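Long-range contact in periplasmic binding protein (Sulfurospirillum deleyianum, PDB 4PAG), which probably captures a solute in the periplasm and delivers it to an ABC transporter of the iron or vitamin B12 uptake type: residues I231-T236 against V261-F266. Sequence-based numbering, arbitrary orientation.
Sequences IVQNPT and VPKSPF. With HIS (histidine), chain E.
The ammonium group of K263 is gripped by three oxygens, beyond the C-terminal ends of strands 229-232 and 258-260, neighbours in the four-stranded parallel sheet of a periplasmic binding protein lobe. K263 NZ donates to Q233 O across the contact at 2.6 Å, to V261 O within its own segment at 2.8 Å, and to the carboxylate oxygen O of the bound histidine at 2.9 Å. Both carbonyls receive the amine in their own plane. The lysine chain runs extended until a bend at chi4 (73°) brings NZ among the three oxygens, while P235 CG lies 3.8 Å from the histidine O, adding an apolar wall to the ligand pocket. The charge on NZ probably offsets that of the ligand carboxylate. Replacing K263 by alanine is likely to take one positively charged partner from that carboxylate and this donor from Q233 O and V261 O.

Just before the lysine in sequence, the parallel pairing of the strands carries on into a bond from V261 N to V232 O (2.9 Å), almost straight at 166°. Q233 bends at chi2, swinging its amide obliquely across V261, with NE2 3.8 Å from V261 CG2. Outside the segments, N267 and Y175 hold OE1 and NE2 of this amide respectively, fixing which way round it sits. One residue before V232, the side chain of I231 crosses that of V261 at about a right angle, and their CG2 methyls meet at 3.5 Å.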
ATOM      1  N   ILE A 231       5.464  10.230 -11.248  1.00 13.66           N
ATOM      2  CA  ILE A 231       5.033  10.045  -9.870  1.00 13.17           C
ATOM      3  C   ILE A 231       6.277   9.807  -9.025  1.00 12.81           C
ATOM      4  O   ILE A 231       7.053   8.894  -9.309  1.00 13.49           O
ATOM      5  CB  ILE A 231       4.069   8.845  -9.750  1.00 13.68           C
ATOM      6  CG1 ILE A 231       2.824   9.040 -10.629  1.00 15.23           C
ATOM      7  CG2 ILE A 231       3.659   8.617  -8.299  1.00 13.18           C
ATOM      8  CD1 ILE A 231       1.982  10.256 -10.299  1.00 16.18           C
ATOM      9  N   VAL A 232       6.441  10.623  -7.985  1.00 12.60           N
ATOM     10  CA  VAL A 232       7.665  10.700  -7.193  1.00 12.41           C
ATOM     11  C   VAL A 232       7.428  10.261  -5.744  1.00 12.64           C
ATOM     12  O   VAL A 232       6.479  10.702  -5.093  1.00 13.18           O
ATOM     13  CB  VAL A 232       8.188  12.156  -7.175  1.00 12.91           C
ATOM     14  CG1 VAL A 232       9.401  12.284  -6.265  1.00 13.79           C
ATOM     15  CG2 VAL A 232       8.500  12.640  -8.595  1.00 13.79           C
ATOM     16  N   GLN A 233       8.309   9.410  -5.230  1.00 14.19           N
ATOM     17  CA  GLN A 233       8.188   8.930  -3.850  1.00 16.05           C
ATOM     18  C   GLN A 233       8.945   9.859  -2.884  1.00 16.29           C
ATOM     19  O   GLN A 233       8.418  10.260  -1.847  1.00 16.89           O
ATOM     20  CB  GLN A 233       8.704   7.483  -3.790  1.00 19.96           C
ATOM     21  CG  GLN A 233       8.054   6.502  -2.824  1.00 24.43           C
ATOM     22  CD  GLN A 233       6.577   6.721  -2.529  1.00 19.76           C
ATOM     23  OE1 GLN A 233       6.239   7.551  -1.710  1.00 19.03           O
ATOM     24  NE2 GLN A 233       5.705   5.913  -3.127  1.00 17.80           N
ATOM     25  N   ASN A 234      10.166  10.238  -3.236  1.00 17.13           N
ATOM     26  CA  ASN A 234      11.043  10.928  -2.285  1.00 16.95           C
ATOM     27  C   ASN A 234      10.960  12.458  -2.398  1.00 15.51           C
ATOM     28  O   ASN A 234      11.143  13.028  -3.483  1.00 15.69           O
ATOM     29  CB  ASN A 234      12.483  10.415  -2.428  1.00 18.64           C
ATOM     30  CG  ASN A 234      12.644   8.964  -1.944  1.00 23.37           C
ATOM     31  OD1 ASN A 234      11.661   8.229  -1.785  1.00 27.64           O
ATOM     32  ND2 ASN A 234      13.886   8.554  -1.697  1.00 24.12           N
ATOM     33  N   PRO A 235      10.673  13.137  -1.278  1.00 16.03           N
ATOM     34  CA  PRO A 235      10.544  14.593  -1.352  1.00 18.00           C
ATOM     35  C   PRO A 235      11.823  15.311  -1.791  1.00 19.33           C
ATOM     36  O   PRO A 235      11.715  16.362  -2.414  1.00 20.19           O
ATOM     37  CB  PRO A 235      10.148  15.000   0.074  1.00 19.34           C
ATOM     38  CG  PRO A 235      10.530  13.852   0.936  1.00 20.50           C
ATOM     39  CD  PRO A 235      10.419  12.626   0.082  1.00 18.03           C
ATOM     40  N   THR A 236      13.007  14.756  -1.503  1.00 21.56           N
ATOM     41  CA  THR A 236      14.261  15.393  -1.964  1.00 24.51           C
ATOM     42  C   THR A 236      14.338  15.387  -3.491  1.00 20.73           C
ATOM     43  O   THR A 236      14.767  16.369  -4.099  1.00 23.13           O
ATOM     44  CB  THR A 236      15.565  14.760  -1.395  1.00 28.14           C
ATOM     45  OG1 THR A 236      15.817  13.477  -1.999  1.00 37.40           O
ATOM     46  CG2 THR A 236      15.500  14.613   0.103  1.00 26.70           C
ATOM     47  N   VAL A 261       3.934  11.500  -3.911  1.00 12.28           N
ATOM     48  CA  VAL A 261       2.964  10.594  -3.288  1.00 13.19           C
ATOM     49  C   VAL A 261       2.738  10.984  -1.824  1.00 12.49           C
ATOM     50  O   VAL A 261       3.700  11.098  -1.072  1.00 14.65           O
ATOM     51  CB  VAL A 261       3.449   9.126  -3.353  1.00 13.27           C
ATOM     52  CG1 VAL A 261       2.478   8.195  -2.655  1.00 13.11           C
ATOM     53  CG2 VAL A 261       3.638   8.677  -4.791  1.00 13.82           C
ATOM     54  N   PRO A 262       1.472  11.188  -1.409  1.00 11.90           N
ATOM     55  CA  PRO A 262       1.178  11.420   0.004  1.00 14.20           C
ATOM     56  C   PRO A 262       1.496  10.238   0.908  1.00 14.81           C
ATOM     57  O   PRO A 262       1.413   9.069   0.491  1.00 14.07           O
ATOM     58  CB  PRO A 262      -0.329  11.687   0.017  1.00 15.62           C
ATOM     59  CG  PRO A 262      -0.645  12.144  -1.363  1.00 14.01           C
ATOM     60  CD  PRO A 262       0.273  11.351  -2.242  1.00 13.08           C
ATOM     61  N   LYS A 263       1.843  10.556   2.147  1.00 15.33           N
ATOM     62  CA  LYS A 263       2.400   9.576   3.079  1.00 16.50           C
ATOM     63  C   LYS A 263       1.757   9.555   4.456  1.00 15.02           C
ATOM     64  O   LYS A 263       2.182   8.772   5.305  1.00 13.57           O
ATOM     65  CB  LYS A 263       3.899   9.844   3.246  1.00 17.81           C
ATOM     66  CG  LYS A 263       4.674   9.656   1.964  1.00 20.62           C
ATOM     67  CD  LYS A 263       6.088  10.158   2.057  1.00 22.22           C
ATOM     68  CE  LYS A 263       6.801   9.905   0.743  1.00 23.49           C
ATOM     69  NZ  LYS A 263       6.335  10.828  -0.324  1.00 23.07           N
ATOM     70  N   SER A 264       0.742  10.391   4.679  1.00 15.50           N
ATOM     71  CA  SER A 264       0.188  10.609   6.012  1.00 15.08           C
ATOM     72  C   SER A 264      -1.180   9.941   6.198  1.00 15.51           C
ATOM     73  O   SER A 264      -2.146  10.326   5.541  1.00 16.39           O
ATOM     74  CB  SER A 264       0.068  12.109   6.286  1.00 15.50           C
ATOM     75  OG  SER A 264       1.336  12.739   6.188  1.00 16.54           O
ATOM     76  N   PRO A 265      -1.275   8.946   7.102  1.00 14.32           N
ATOM     77  CA  PRO A 265      -0.239   8.352   7.946  1.00 14.14           C
ATOM     78  C   PRO A 265       0.461   7.142   7.313  1.00 14.72           C
ATOM     79  O   PRO A 265       1.509   6.706   7.806  1.00 14.23           O
ATOM     80  CB  PRO A 265      -1.037   7.899   9.161  1.00 14.65           C
ATOM     81  CG  PRO A 265      -2.325   7.437   8.565  1.00 14.06           C
ATOM     82  CD  PRO A 265      -2.608   8.412   7.452  1.00 14.12           C
ATOM     83  N   PHE A 266      -0.139   6.589   6.260  1.00 13.77           N
ATOM     84  CA  PHE A 266       0.430   5.476   5.524  1.00 12.98           C
ATOM     85  C   PHE A 266       0.586   5.917   4.067  1.00 13.00           C
ATOM     86  O   PHE A 266      -0.231   6.682   3.551  1.00 12.34           O
ATOM     87  CB  PHE A 266      -0.496   4.256   5.536  1.00 13.59           C
ATOM     88  CG  PHE A 266      -0.871   3.738   6.898  1.00 13.82           C
ATOM     89  CD1 PHE A 266      -0.007   3.820   7.993  1.00 14.68           C
ATOM     90  CD2 PHE A 266      -2.090   3.081   7.063  1.00 14.93           C
ATOM     91  CE1 PHE A 266      -0.378   3.293   9.229  1.00 14.33           C
ATOM     92  CE2 PHE A 266      -2.457   2.549   8.290  1.00 14.72           C
ATOM     93  CZ  PHE A 266      -1.597   2.651   9.374  1.00 13.66           C
TER
HETATM   94  N   HIS E 403       5.465  16.474   1.169  0.50 28.91           N
HETATM   95  CA  HIS E 403       5.120  15.102   1.634  0.50 25.90           C
HETATM   96  C   HIS E 403       6.379  14.275   1.850  0.50 22.60           C
HETATM   97  O   HIS E 403       6.760  13.380   1.084  0.50 15.82           O
HETATM   98  CB  HIS E 403       4.185  14.412   0.648  0.50 24.46           C
HETATM   99  CG  HIS E 403       3.032  15.262   0.216  0.50 24.82           C
HETATM  100  ND1 HIS E 403       2.430  15.136  -1.017  0.50 21.02           N
HETATM  101  CD2 HIS E 403       2.373  16.257   0.855  0.50 27.39           C
HETATM  102  CE1 HIS E 403       1.442  16.008  -1.116  0.50 24.88           C
HETATM  103  NE2 HIS E 403       1.387  16.701   0.007  0.50 28.41           N
HETATM  104  OXT HIS E 403       7.061  14.518   2.834  0.50 24.38           O